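Local coordinates for carbon monoxide oxidation system transcription regulator CooA-1 (Carboxydothermus hydrogenoformans, PDB 2HKX), which binds heme and carbon monoxide and probably acts as a DNA-binding transcription regulator of carbon monoxide oxidation, at residues V59-E64 / T83-Q88; D65-L70 / I174-G179. The protein carries 2 engineered substitutions. All blocks are in the same frame, centred on the assembly; numbering follows the deposited sequence.

Interaction 1: V59-E64 / T83-Q88; sequences VYLAYE and TRAFIQ. With HEM (protoporphyrin IX containing Fe), chain C.
Phe86 lays its CB over one face of the Tyr60 ring, 3.5 Å from the ring centroid and close to the ring normal, a CH-pi contact. The two rings run nearly parallel, planes at 20°, but are offset so far that little of one lies over the other. Tyr60 reaches this place because its CG sits between the backbone N and the carbonyl carbon (chi1 67°), which swings the ring toward the neighbouring strand. CB of Gln88 meets the ring edge at CE1, and Ala62 CB packs 3.8 Å from Phe86 CE1. Beneath them the antiparallel strands are joined at the hydrogen-bonded pair Tyr60–Phe86, with Tyr60 N to Phe86 O at 2.9 Å and Phe86 N to Tyr60 O at 2.7 Å. With an alanine for Tyr60, Phe86 CB is likely to lose the ring face it rests on and Gln88 CB the edge it meets. Toward the heme, Val59 CG1 touches Ala85 CB at 3.7 Å, while Leu61 CD1 packs against CG of Arg84. One water links Ala62 N of strand 59-63 to Arg84 O in the loop ahead of strand 86-88. Arg84 NH2 makes a weak bond of 2.6 Å to heme O1A, its guanidinium edge turned to the propionate. Apolar side-chain packing on paired strands thus gives way to a polar heme-binding loop, where Arg84 probably offsets the propionate's negative charge.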
# COMPACT_ATOMS: atom_id res chain seq x y z
N VAL A 59 -10.51 5.43 0.75
CA VAL A 59 -9.59 6.21 -0.08
C VAL A 59 -9.89 5.75 -1.46
O VAL A 59 -9.92 4.54 -1.73
CB VAL A 59 -8.11 5.94 0.30
CG1 VAL A 59 -7.17 6.68 -0.65
CG2 VAL A 59 -7.86 6.30 1.78
N TYR A 60 -10.19 6.69 -2.35
CA TYR A 60 -10.60 6.27 -3.66
C TYR A 60 -10.22 7.27 -4.72
O TYR A 60 -10.06 8.46 -4.47
CB TYR A 60 -12.10 5.94 -3.70
CG TYR A 60 -13.03 7.13 -3.49
CD1 TYR A 60 -13.36 7.54 -2.21
CD2 TYR A 60 -13.61 7.80 -4.56
CE1 TYR A 60 -14.21 8.59 -1.99
CE2 TYR A 60 -14.47 8.88 -4.35
CZ TYR A 60 -14.75 9.27 -3.05
OH TYR A 60 -15.61 10.32 -2.76
N LEU A 61 -10.12 6.75 -5.93
CA LEU A 61 -9.92 7.56 -7.12
C LEU A 61 -11.30 7.80 -7.74
O LEU A 61 -12.15 6.91 -7.63
CB LEU A 61 -9.11 6.70 -8.06
CG LEU A 61 -7.59 6.77 -8.02
CD1 LEU A 61 -6.93 7.50 -6.84
CD2 LEU A 61 -6.94 5.47 -8.41
N ALA A 62 -11.51 8.96 -8.40
CA ALA A 62 -12.74 9.28 -9.12
C ALA A 62 -12.47 9.95 -10.47
O ALA A 62 -11.51 10.70 -10.65
CB ALA A 62 -13.65 10.19 -8.29
N TYR A 63 -13.34 9.67 -11.44
CA TYR A 63 -13.17 10.17 -12.78
C TYR A 63 -14.55 10.12 -13.40
O TYR A 63 -15.12 9.03 -13.54
CB TYR A 63 -12.18 9.29 -13.55
CG TYR A 63 -12.16 9.54 -15.03
CD1 TYR A 63 -12.89 8.74 -15.90
CD2 TYR A 63 -11.39 10.57 -15.56
CE1 TYR A 63 -12.88 8.97 -17.27
CE2 TYR A 63 -11.36 10.81 -16.93
CZ TYR A 63 -12.11 10.01 -17.78
OH TYR A 63 -12.10 10.26 -19.15
N GLU A 64 -15.06 11.29 -13.76
CA GLU A 64 -16.44 11.45 -14.19
C GLU A 64 -17.39 10.85 -13.17
O GLU A 64 -17.42 11.27 -12.02
CB GLU A 64 -16.64 10.86 -15.58
CG GLU A 64 -15.77 11.57 -16.60
CD GLU A 64 -15.96 11.06 -18.00
OE1 GLU A 64 -15.49 11.74 -18.94
OE2 GLU A 64 -16.58 9.98 -18.15
N THR A 83 -2.36 13.37 -1.82
CA THR A 83 -2.63 12.33 -2.76
C THR A 83 -3.75 12.79 -3.70
O THR A 83 -4.57 13.62 -3.32
CB THR A 83 -2.97 11.03 -1.97
OG1 THR A 83 -2.03 10.02 -2.27
CG2 THR A 83 -4.37 10.56 -2.19
N ARG A 84 -3.77 12.26 -4.93
CA ARG A 84 -4.86 12.51 -5.90
C ARG A 84 -6.18 11.84 -5.55
O ARG A 84 -7.15 11.85 -6.34
CB ARG A 84 -4.45 11.99 -7.28
CG ARG A 84 -4.67 10.47 -7.45
CD ARG A 84 -3.99 9.96 -8.71
NE ARG A 84 -2.57 9.84 -8.40
CZ ARG A 84 -1.56 10.00 -9.24
NH1 ARG A 84 -1.77 10.31 -10.52
NH2 ARG A 84 -0.34 9.83 -8.78
N ALA A 85 -6.26 11.25 -4.37
CA ALA A 85 -7.43 10.46 -4.03
C ALA A 85 -8.42 11.23 -3.19
O ALA A 85 -8.06 12.13 -2.43
CB ALA A 85 -7.01 9.23 -3.33
N PHE A 86 -9.70 10.88 -3.35
CA PHE A 86 -10.72 11.33 -2.44
C PHE A 86 -10.69 10.50 -1.18
O PHE A 86 -10.22 9.37 -1.18
CB PHE A 86 -12.09 11.24 -3.10
CG PHE A 86 -12.30 12.27 -4.17
CD1 PHE A 86 -11.79 12.08 -5.45
CD2 PHE A 86 -12.99 13.44 -3.88
CE1 PHE A 86 -11.98 13.04 -6.44
CE2 PHE A 86 -13.18 14.42 -4.87
CZ PHE A 86 -12.67 14.22 -6.14
N ILE A 87 -11.16 11.10 -0.09
CA ILE A 87 -11.19 10.44 1.23
C ILE A 87 -12.55 10.76 1.84
O ILE A 87 -12.87 11.91 2.09
CB ILE A 87 -10.01 10.89 2.16
CG1 ILE A 87 -8.66 10.71 1.45
CG2 ILE A 87 -10.05 10.11 3.49
CD1 ILE A 87 -7.46 11.25 2.15
N GLN A 88 -13.35 9.71 2.07
CA GLN A 88 -14.72 9.84 2.49
C GLN A 88 -14.97 8.99 3.74
O GLN A 88 -14.46 7.87 3.88
CB GLN A 88 -15.67 9.41 1.34
CG GLN A 88 -17.16 9.28 1.68
CD GLN A 88 -18.05 8.95 0.48
OE1 GLN A 88 -18.97 9.72 0.15
NE2 GLN A 88 -17.83 7.80 -0.14
CHA HEM C . 2.76 10.78 -2.05
CHB HEM C . 0.99 7.91 1.42
CHC HEM C . 3.22 10.57 4.87
CHD HEM C . 5.70 12.78 1.37
C1A HEM C . 2.03 9.78 -1.45
C2A HEM C . 1.12 8.84 -2.08
C3A HEM C . 0.65 8.04 -1.13
C4A HEM C . 1.21 8.46 0.16
CMA HEM C . -0.35 6.88 -1.32
CAA HEM C . 0.77 8.79 -3.60
CBA HEM C . 0.66 10.22 -4.16
CGA HEM C . -0.47 10.48 -5.15
O1A HEM C . -0.17 10.67 -6.34
O2A HEM C . -1.67 10.51 -4.78
C1B HEM C . 1.44 8.37 2.65
C2B HEM C . 1.18 7.76 3.94
C3B HEM C . 1.79 8.50 4.89
C4B HEM C . 2.47 9.60 4.24
CMB HEM C . 0.32 6.49 4.17
CAB HEM C . 1.80 8.24 6.41
CBB HEM C . 2.08 7.03 6.93
C1C HEM C . 4.14 11.38 4.25
C2C HEM C . 5.16 12.21 4.89
C3C HEM C . 5.84 12.83 3.92
C4C HEM C . 5.28 12.40 2.64
CMC HEM C . 5.41 12.37 6.40
CAC HEM C . 7.03 13.81 4.16
CBC HEM C . 7.05 15.03 3.57
C1D HEM C . 5.09 12.47 0.17
C2D HEM C . 5.50 13.10 -1.07
C3D HEM C . 4.58 12.51 -2.18
C4D HEM C . 3.74 11.54 -1.46
CMD HEM C . 6.61 14.16 -1.19
CAD HEM C . 4.62 12.86 -3.70
CBD HEM C . 4.15 14.30 -4.07
CGD HEM C . 5.20 15.32 -4.55
O1D HEM C . 5.49 15.47 -5.77
O2D HEM C . 5.78 16.06 -3.69
NA HEM C . 2.03 9.52 -0.10
NB HEM C . 2.23 9.50 2.89
NC HEM C . 4.26 11.51 2.88
ND HEM C . 4.05 11.55 -0.08
FE HEM C . 3.07 10.50 1.42
O HOH W 1 -9.08 10.93 -8.00

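Interaction 2: D65-L70 / I174-G179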
# COMPACT_ATOMS: atom_id res chain seq x y z
N ASP A 65 -18.13 9.83 -13.58
CA ASP A 65 -19.12 9.22 -12.69
C ASP A 65 -18.61 7.91 -12.10
O ASP A 65 -19.34 7.21 -11.42
CB ASP A 65 -20.51 9.09 -13.40
CG ASP A 65 -20.46 8.22 -14.68
OD1 ASP A 65 -19.36 7.99 -15.23
OD2 ASP A 65 -21.54 7.76 -15.13
N LYS A 66 -17.33 7.60 -12.33
CA LYS A 66 -16.74 6.36 -11.87
C LYS A 66 -15.87 6.58 -10.66
O LYS A 66 -15.30 7.66 -10.47
CB LYS A 66 -15.89 5.76 -12.97
CG LYS A 66 -16.42 5.98 -14.37
CD LYS A 66 -17.10 4.77 -14.90
CE LYS A 66 -16.83 4.65 -16.41
NZ LYS A 66 -15.36 4.36 -16.67
N GLU A 67 -15.71 5.51 -9.87
CA GLU A 67 -14.82 5.46 -8.71
C GLU A 67 -14.13 4.11 -8.62
O GLU A 67 -14.66 3.09 -9.07
CB GLU A 67 -15.60 5.69 -7.41
CG GLU A 67 -16.38 7.02 -7.38
CD GLU A 67 -17.10 7.21 -6.07
OE1 GLU A 67 -17.70 8.31 -5.85
OE2 GLU A 67 -17.03 6.27 -5.25
N PHE A 68 -12.97 4.10 -7.96
CA PHE A 68 -12.26 2.88 -7.67
C PHE A 68 -11.70 3.01 -6.25
O PHE A 68 -10.98 3.94 -5.96
CB PHE A 68 -11.15 2.65 -8.72
CG PHE A 68 -10.34 1.42 -8.47
CD1 PHE A 68 -10.78 0.17 -8.92
CD2 PHE A 68 -9.13 1.50 -7.78
CE1 PHE A 68 -10.06 -0.96 -8.68
CE2 PHE A 68 -8.38 0.35 -7.53
CZ PHE A 68 -8.85 -0.87 -7.97
N THR A 69 -12.10 2.11 -5.37
CA THR A 69 -11.63 2.14 -4.02
C THR A 69 -10.22 1.54 -3.90
O THR A 69 -10.00 0.41 -4.29
CB THR A 69 -12.63 1.42 -3.08
OG1 THR A 69 -13.91 2.06 -3.18
CG2 THR A 69 -12.13 1.43 -1.60
N LEU A 70 -9.30 2.31 -3.35
CA LEU A 70 -7.91 1.85 -3.15
C LEU A 70 -7.77 1.15 -1.82
O LEU A 70 -7.10 0.12 -1.70
CB LEU A 70 -6.91 3.02 -3.20
CG LEU A 70 -6.85 3.79 -4.53
CD1 LEU A 70 -6.22 5.15 -4.36
CD2 LEU A 70 -6.13 2.99 -5.62
N ILE A 174 -17.73 -4.00 -2.90
CA ILE A 174 -16.80 -4.95 -3.50
C ILE A 174 -16.50 -4.58 -4.94
O ILE A 174 -15.34 -4.50 -5.31
CB ILE A 174 -17.33 -6.42 -3.42
CG1 ILE A 174 -17.63 -6.84 -1.98
CG2 ILE A 174 -16.33 -7.40 -4.05
CD1 ILE A 174 -16.54 -6.53 -1.04
N ALA A 175 -17.53 -4.35 -5.76
CA ALA A 175 -17.33 -3.99 -7.16
C ALA A 175 -16.39 -2.80 -7.35
O ALA A 175 -15.52 -2.84 -8.21
CB ALA A 175 -18.70 -3.72 -7.83
N LEU A 176 -16.55 -1.75 -6.54
CA LEU A 176 -15.65 -0.60 -6.59
C LEU A 176 -14.18 -0.91 -6.27
O LEU A 176 -13.30 -0.23 -6.77
CB LEU A 176 -16.16 0.54 -5.71
CG LEU A 176 -17.49 1.21 -6.10
CD1 LEU A 176 -17.90 2.21 -5.05
CD2 LEU A 176 -17.44 1.88 -7.47
N MET A 177 -13.92 -1.95 -5.48
CA MET A 177 -12.56 -2.37 -5.14
C MET A 177 -11.88 -3.22 -6.25
O MET A 177 -10.64 -3.18 -6.44
CB MET A 177 -12.57 -3.17 -3.84
CG MET A 177 -12.77 -2.33 -2.61
SD MET A 177 -12.71 -3.37 -1.15
CE MET A 177 -12.97 -2.13 0.08
N LEU A 178 -12.73 -3.93 -6.99
CA LEU A 178 -12.31 -4.82 -8.08
C LEU A 178 -12.32 -4.20 -9.47
O LEU A 178 -11.74 -4.74 -10.40
CB LEU A 178 -13.19 -6.08 -8.10
CG LEU A 178 -13.23 -6.89 -6.78
CD1 LEU A 178 -14.04 -8.15 -6.97
CD2 LEU A 178 -11.82 -7.19 -6.18
N GLY A 179 -13.01 -3.08 -9.61
CA GLY A 179 -13.10 -2.35 -10.87
C GLY A 179 -14.13 -2.93 -11.81
O GLY A 179 -13.93 -2.91 -13.03
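Thr69 and Leu176 are joined by a backbone bond from Thr69 N to Leu176 O, 3.0 Å long and fairly straight at the hydrogen (154°), although the N-H comes in from above the carbonyl plane. The same oxygen receives a CA-H...O contact from Phe68 and lies 3.3 Å from Phe68 CD1. With CG anti to the backbone N (chi1 178°), the Phe68 ring swings back to the helix end; its CE1 is 3.2 Å from Met177 O, and Gly179 N and CA lie near the ring edge. Gly179, where the chain leaves the helix with positive phi, brings only backbone here. Thr69 CB packs 3.8 Å from Met177 CG. Leu176 CB lies against Thr69 OG1, and Leu176 CD2 touches Glu67 O. Farther out, Arg58 of the adjoining strand forms a salt bridge with Glu67 OE2 and a hydrogen bond with Thr69 OG1, tying the two side chains together. Gln4 NE2 bonds both Thr69 O and Met177 O, linking strand and helix a second time, while Val136 of the second subunit packs on Phe68. The helix crosses the strand almost at right angles, at 85°, and joins the Crp-like helix-turn-helix region to the cupin-type sensor sheet. Chemically, the strand engages the helix through its C-terminal carbonyls, whose partial negative charge is probably offset by the Thr69 N-H and, more weakly, by C-H groups of Phe68.

The two contacts have centres 10 Å apart and share one antiparallel sheet, in which strands 56-63 and 66-74 are neighbours and follow each other in the chain. Their four segments alternate in sequence, 59-64, 65-70, 83-88 and 174-179, so the hairpin supplies one strand to each contact. Strand 56-63 lies between strands 86-89 and 66-74; interaction 1 faces the heme side, and interaction 2 uses the outer strand to meet helix 171-178. Leu61 CD1 packs on Leu70 CD1 at 3.5 Å between them. Both also touch the second subunit, so the sheet is in contact with the heme pocket, the helix-turn-helix region and the dimer partner.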